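Local coordinates for vacuolar protein-sorting-associated protein 25 (Homo sapiens, PDB 3HTU) that forms part of ESCRT-II, the endosomal complex required for sorting cargo proteins into multivesicular bodies, and probably helps recruit ESCRT-III, at residues L13-W17 and D38-F44; S26-L30 and R74-F78. One frame throughout, in Å; residues are numbered along the deposited sequence.

Contact 1. Residues L13-W17 and D38-F44; sequences LIYQW and DTEDEEF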
loop_
_atom_site.group_PDB
_atom_site.type_symbol
_atom_site.label_atom_id
_atom_site.label_comp_id
_atom_site.label_asym_id
_atom_site.label_seq_id
_atom_site.Cartn_x
_atom_site.Cartn_y
_atom_site.Cartn_z
ATOM N N LEU A 13 -12.950 -2.448 -2.557
ATOM C CA LEU A 13 -12.552 -1.203 -3.218
ATOM C C LEU A 13 -11.083 -1.144 -3.616
ATOM O O LEU A 13 -10.747 -0.659 -4.708
ATOM C CB LEU A 13 -12.886 0.019 -2.347
ATOM C CG LEU A 13 -14.349 0.450 -2.185
ATOM C CD1 LEU A 13 -14.454 1.547 -1.124
ATOM C CD2 LEU A 13 -14.963 0.927 -3.503
ATOM N N ILE A 14 -10.202 -1.616 -2.735
ATOM C CA ILE A 14 -8.777 -1.586 -3.024
ATOM C C ILE A 14 -8.473 -2.516 -4.195
ATOM O O ILE A 14 -7.711 -2.175 -5.093
ATOM C CB ILE A 14 -7.916 -1.984 -1.792
ATOM C CG1 ILE A 14 -8.003 -0.916 -0.697
ATOM C CG2 ILE A 14 -6.443 -2.190 -2.191
ATOM C CD1 ILE A 14 -7.798 -1.470 0.703
ATOM N N TYR A 15 -9.077 -3.696 -4.167
ATOM C CA TYR A 15 -8.750 -4.734 -5.138
ATOM C C TYR A 15 -9.271 -4.354 -6.518
ATOM O O TYR A 15 -8.654 -4.666 -7.532
ATOM C CB TYR A 15 -9.303 -6.086 -4.694
ATOM C CG TYR A 15 -8.861 -7.212 -5.593
ATOM C CD1 TYR A 15 -7.609 -7.802 -5.434
ATOM C CD2 TYR A 15 -9.675 -7.663 -6.618
ATOM C CE1 TYR A 15 -7.187 -8.808 -6.270
ATOM C CE2 TYR A 15 -9.261 -8.684 -7.461
ATOM C CZ TYR A 15 -8.018 -9.258 -7.274
ATOM O OH TYR A 15 -7.589 -10.275 -8.097
ATOM N N GLN A 16 -10.419 -3.680 -6.529
ATOM C CA GLN A 16 -10.975 -3.057 -7.715
ATOM C C GLN A 16 -9.958 -2.087 -8.335
ATOM O O GLN A 16 -9.775 -2.086 -9.544
ATOM C CB GLN A 16 -12.247 -2.310 -7.316
ATOM C CG GLN A 16 -13.466 -2.575 -8.161
ATOM C CD GLN A 16 -14.748 -2.036 -7.520
ATOM O OE1 GLN A 16 -15.768 -2.729 -7.467
ATOM N NE2 GLN A 16 -14.701 -0.799 -7.031
ATOM N N TRP A 17 -9.292 -1.275 -7.505
ATOM C CA TRP A 17 -8.354 -0.260 -8.003
ATOM C C TRP A 17 -7.059 -0.863 -8.557
ATOM O O TRP A 17 -6.511 -0.373 -9.550
ATOM C CB TRP A 17 -8.022 0.796 -6.927
ATOM C CG TRP A 17 -7.009 1.763 -7.428
ATOM C CD1 TRP A 17 -7.245 2.864 -8.201
ATOM C CD2 TRP A 17 -5.581 1.677 -7.275
ATOM N NE1 TRP A 17 -6.061 3.483 -8.516
ATOM C CE2 TRP A 17 -5.023 2.778 -7.961
ATOM C CE3 TRP A 17 -4.723 0.784 -6.614
ATOM C CZ2 TRP A 17 -3.646 3.017 -8.007
ATOM C CZ3 TRP A 17 -3.350 1.024 -6.654
ATOM C CH2 TRP A 17 -2.827 2.130 -7.348
ATOM N N ASP A 38 -0.543 7.698 -6.926
ATOM C CA ASP A 38 -1.375 6.988 -7.901
ATOM C C ASP A 38 -2.773 6.690 -7.369
ATOM O O ASP A 38 -3.699 6.424 -8.137
ATOM C CB ASP A 38 -0.679 5.696 -8.335
ATOM C CG ASP A 38 0.680 5.953 -8.982
ATOM O OD1 ASP A 38 0.768 6.850 -9.852
ATOM O OD2 ASP A 38 1.659 5.265 -8.611
ATOM N N THR A 39 -2.920 6.756 -6.052
ATOM C CA THR A 39 -4.177 6.404 -5.392
ATOM C C THR A 39 -4.835 7.622 -4.723
ATOM O O THR A 39 -5.815 7.482 -3.986
ATOM C CB THR A 39 -3.943 5.260 -4.375
ATOM O OG1 THR A 39 -5.172 4.920 -3.723
ATOM C CG2 THR A 39 -2.920 5.675 -3.340
ATOM N N GLU A 40 -4.290 8.810 -5.002
ATOM C CA GLU A 40 -4.678 10.061 -4.326
ATOM C C GLU A 40 -6.154 10.431 -4.415
ATOM O O GLU A 40 -6.696 11.064 -3.506
ATOM C CB GLU A 40 -3.814 11.237 -4.802
ATOM C CG GLU A 40 -2.549 11.420 -3.984
ATOM C CD GLU A 40 -1.733 12.645 -4.366
ATOM O OE1 GLU A 40 -0.543 12.693 -3.990
ATOM O OE2 GLU A 40 -2.271 13.557 -5.030
ATOM N N ASP A 41 -6.801 10.032 -5.506
ATOM C CA ASP A 41 -8.208 10.363 -5.722
ATOM C C ASP A 41 -9.167 9.221 -5.356
ATOM O O ASP A 41 -10.384 9.360 -5.490
ATOM C CB ASP A 41 -8.417 10.819 -7.171
ATOM C CG ASP A 41 -7.712 12.126 -7.472
ATOM O OD1 ASP A 41 -8.226 13.191 -7.052
ATOM O OD2 ASP A 41 -6.646 12.090 -8.128
ATOM N N GLU A 42 -8.617 8.102 -4.885
ATOM C CA GLU A 42 -9.424 6.936 -4.509
ATOM C C GLU A 42 -10.067 7.044 -3.128
ATOM O O GLU A 42 -9.566 7.750 -2.244
ATOM C CB GLU A 42 -8.603 5.644 -4.621
ATOM C CG GLU A 42 -9.137 4.640 -5.644
ATOM C CD GLU A 42 -9.307 5.212 -7.047
ATOM O OE1 GLU A 42 -9.922 4.512 -7.886
ATOM O OE2 GLU A 42 -8.830 6.343 -7.323
ATOM N N GLU A 43 -11.164 6.311 -2.955
ATOM C CA GLU A 43 -11.935 6.305 -1.705
ATOM C C GLU A 43 -11.132 5.837 -0.487
ATOM O O GLU A 43 -11.473 6.186 0.653
ATOM C CB GLU A 43 -13.211 5.467 -1.872
ATOM C CG GLU A 43 -14.101 5.904 -3.063
ATOM C CD GLU A 43 -15.175 4.887 -3.428
ATOM O OE1 GLU A 43 -16.156 4.748 -2.666
ATOM O OE2 GLU A 43 -15.046 4.238 -4.491
ATOM N N PHE A 44 -10.062 5.073 -0.729
ATOM C CA PHE A 44 -9.220 4.545 0.353
ATOM C C PHE A 44 -7.959 5.361 0.666
ATOM O O PHE A 44 -7.199 5.003 1.564
ATOM C CB PHE A 44 -8.896 3.048 0.148
ATOM C CG PHE A 44 -8.251 2.720 -1.175
ATOM C CD1 PHE A 44 -6.875 2.822 -1.342
ATOM C CD2 PHE A 44 -9.019 2.268 -2.237
ATOM C CE1 PHE A 44 -6.276 2.497 -2.554
ATOM C CE2 PHE A 44 -8.436 1.947 -3.456
ATOM C CZ PHE A 44 -7.059 2.067 -3.619
#

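Contact 2. Residues S26-L30 and R74-F78; sequences SVFTL and RGVKF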
loop_
_atom_site.group_PDB
_atom_site.type_symbol
_atom_site.label_atom_id
_atom_site.label_comp_id
_atom_site.label_asym_id
_atom_site.label_seq_id
_atom_site.Cartn_x
_atom_site.Cartn_y
_atom_site.Cartn_z
ATOM N N SER A 26 2.254 -5.316 -9.026
ATOM C CA SER A 26 1.603 -6.328 -8.200
ATOM C C SER A 26 1.970 -6.115 -6.724
ATOM O O SER A 26 1.219 -6.515 -5.838
ATOM C CB SER A 26 1.987 -7.744 -8.649
ATOM O OG SER A 26 1.021 -8.286 -9.537
ATOM N N VAL A 27 3.115 -5.465 -6.488
ATOM C CA VAL A 27 3.675 -5.267 -5.142
ATOM C C VAL A 27 3.610 -3.782 -4.705
ATOM O O VAL A 27 4.104 -2.881 -5.418
ATOM C CB VAL A 27 5.121 -5.837 -5.081
ATOM C CG1 VAL A 27 5.597 -5.930 -3.702
ATOM C CG2 VAL A 27 5.142 -7.270 -5.645
ATOM N N PHE A 28 2.989 -3.545 -3.548
ATOM C CA PHE A 28 2.736 -2.193 -3.033
ATOM C C PHE A 28 3.167 -2.117 -1.568
ATOM O O PHE A 28 2.965 -3.058 -0.826
ATOM C CB PHE A 28 1.237 -1.843 -3.121
ATOM C CG PHE A 28 0.686 -1.794 -4.511
ATOM C CD1 PHE A 28 0.134 -2.938 -5.106
ATOM C CD2 PHE A 28 0.687 -0.609 -5.231
ATOM C CE1 PHE A 28 -0.380 -2.895 -6.372
ATOM C CE2 PHE A 28 0.170 -0.563 -6.507
ATOM C CZ PHE A 28 -0.366 -1.700 -7.077
ATOM N N THR A 29 3.773 -1.009 -1.143
ATOM C CA THR A 29 3.914 -0.756 0.291
ATOM C C THR A 29 2.525 -0.424 0.839
ATOM O O THR A 29 1.639 -0.015 0.096
ATOM C CB THR A 29 4.970 0.362 0.626
ATOM O OG1 THR A 29 4.536 1.628 0.112
ATOM C CG2 THR A 29 6.344 0.022 0.012
ATOM N N LEU A 30 2.317 -0.641 2.131
ATOM C CA LEU A 30 1.072 -0.225 2.747
ATOM C C LEU A 30 0.921 1.302 2.655
ATOM O O LEU A 30 -0.156 1.805 2.329
ATOM C CB LEU A 30 1.018 -0.666 4.212
ATOM C CG LEU A 30 0.995 -2.151 4.567
ATOM C CD1 LEU A 30 0.172 -2.346 5.858
ATOM C CD2 LEU A 30 0.445 -3.005 3.450
ATOM N N ARG A 74 7.758 -3.565 4.275
ATOM C CA ARG A 74 6.380 -3.931 4.554
ATOM C C ARG A 74 5.517 -3.620 3.360
ATOM O O ARG A 74 5.728 -2.614 2.661
ATOM C CB ARG A 74 5.816 -3.127 5.737
ATOM C CG ARG A 74 6.390 -3.454 7.102
ATOM C CD ARG A 74 5.720 -2.605 8.193
ATOM N NE ARG A 74 4.259 -2.765 8.283
ATOM C CZ ARG A 74 3.645 -3.697 9.014
ATOM N NH1 ARG A 74 4.354 -4.574 9.705
ATOM N NH2 ARG A 74 2.323 -3.757 9.047
ATOM N N GLY A 75 4.505 -4.453 3.152
ATOM C CA GLY A 75 3.587 -4.197 2.066
ATOM C C GLY A 75 2.743 -5.390 1.721
ATOM O O GLY A 75 2.495 -6.245 2.565
ATOM N N VAL A 76 2.300 -5.436 0.471
ATOM C CA VAL A 76 1.295 -6.389 0.069
ATOM C C VAL A 76 1.493 -6.728 -1.416
ATOM O O VAL A 76 1.873 -5.864 -2.225
ATOM C CB VAL A 76 -0.137 -5.889 0.439
ATOM C CG1 VAL A 76 -0.469 -4.572 -0.257
ATOM C CG2 VAL A 76 -1.209 -6.933 0.135
ATOM N N LYS A 77 1.302 -8.005 -1.757
ATOM C CA LYS A 77 1.223 -8.395 -3.171
ATOM C C LYS A 77 -0.186 -8.826 -3.484
ATOM O O LYS A 77 -0.784 -9.591 -2.743
ATOM C CB LYS A 77 2.217 -9.514 -3.501
ATOM C CG LYS A 77 2.207 -9.987 -4.977
ATOM C CD LYS A 77 3.444 -10.854 -5.254
ATOM C CE LYS A 77 3.459 -11.458 -6.668
ATOM N NZ LYS A 77 4.659 -12.353 -6.847
ATOM N N PHE A 78 -0.712 -8.342 -4.602
ATOM C CA PHE A 78 -2.046 -8.725 -5.064
ATOM C C PHE A 78 -1.947 -9.765 -6.163
ATOM O O PHE A 78 -0.999 -9.778 -6.937
ATOM C CB PHE A 78 -2.821 -7.513 -5.559
ATOM C CG PHE A 78 -3.074 -6.478 -4.491
ATOM C CD1 PHE A 78 -2.182 -5.414 -4.311
ATOM C CD2 PHE A 78 -4.186 -6.578 -3.656
ATOM C CE1 PHE A 78 -2.409 -4.461 -3.313
ATOM C CE2 PHE A 78 -4.417 -5.629 -2.651
ATOM C CZ PHE A 78 -3.531 -4.580 -2.486
#

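Contact 1. Residues L13-W17 and D38-F44
Phe44 lays its ring against Ile14 and Trp17 and so draws a loop of the C-terminal winged-helix domain of VPS25 onto helix 7-19, the first helix of the fold. The packing is tight around this ring. Ile14 CG1 sits over one face, 3.7 Å from the centroid of the Phe44 ring, a CH-pi contact only 15° off the normal. The opposite face is covered from within the loop by Glu42 CB. At the rim, in the ring plane, Trp17 CB meets Phe44 CZ at 3.7 Å, while the edge of Phe44 is turned toward the indole face in an offset edge-to-face pair, planes 74° apart. Phenylalanine suits this place because a flat, wholly apolar ring can use both faces and its rim at once. The indole comes to the loop because Trp17 CG stands anti to the backbone N (chi1 177°); CZ2 of its six-membered ring then lies 3.4 Å from Asp38 O.

The type I turn from Thr39 to Glu42 shapes the loop. Thr39 OG1 is hydrogen-bonded to Leu33 O, which ties the turn to helix 30-35, while its CB lies over one face of the indole, toward the rim.

The side of Glu43 and Leu13 is looser and nearer solvent. Glu43 crosses Leu13 at about a right angle, with OE2 3.5 Å from Leu13 CD2, and its carboxylate has a long, weak ion pair with Arg5. Glu42 bridges the two sides: with CB on Phe44, it bends at chi2, which brings its OE1 to the indole edge, 3.2 Å from Trp17 CD1.

Contact 2. Residues S26-L30 and R74-F78
Strand 27-28 runs antiparallel to strand 75-78, the middle strand of the small sheet, which with strand 65-68 makes the hairpin of the wing in this winged-helix domain. Phe28 and Val76 are a hydrogen-bonded pair: Phe28 N reaches Val76 O at 2.9 Å and Val76 N reaches Phe28 O at 2.8 Å. A third bond joins Phe78 N to Ser26 O at 2.9 Å. Val27 and Lys77 form the neighbouring non-hydrogen-bonded pair. Near the end of the ladder Gly75 CA comes within 3.2 Å of Phe28 O. A side chain on Gly75 would collide with that oxygen, and its backbone angles would also press a CB against the carbonyl O of Arg74, so glycine suits this place.

On the face with Phe28 and Val76 the side chains turn into the core. Phe28 CD1 meets the Phe78 ring at its edge, 3.5 Å from CE1, with the planes 69° apart; helix 7-19 and Leu33 close around both rings. An alanine in place of Phe28 is likely to open a gap beside Phe78 and leave that ring freer to shift. Leu30 CD2 packs on Gly75, 3.6 Å from its CA, while the guanidinium of Arg74 turns to Glu49 in a salt bridge.

The other face carries Val27 and the long Lys77, whose CD lies 4.0 Å from Val27 CG2. Extended from CG onward, the lysine carries NZ to an acidic side chain of another protein chain. Thr29, the N-cap of helix 30-35, also hydrogen-bonds through OG1 to an acidic side chain there. The face with Phe28 and Val76 is thus apolar and packs on the domain's own helices, whereas that with Val27 and Lys77 meets the other protein with polar and apolar groups, consistent with a binding surface.

Helix 7-19 joins the two contacts, whose centres lie about 14 Å apart on opposite sides of the chain's centre. In contact 1 the helix receives the loop 38-44; toward contact 2 it presents other atoms of the same residues. Ile14 CG2 packs on Phe78 CZ at 3.8 Å, and Trp17 CZ3 on Phe28 CE2 at 3.9 Å, so one apolar core runs from loop to sheet. The segments alternate along the chain, which interlocks the two contacts. Their outer sides differ: residues of contact 2 bond to another protein chain, whereas no other chain of the assembly touches the segments of contact 1.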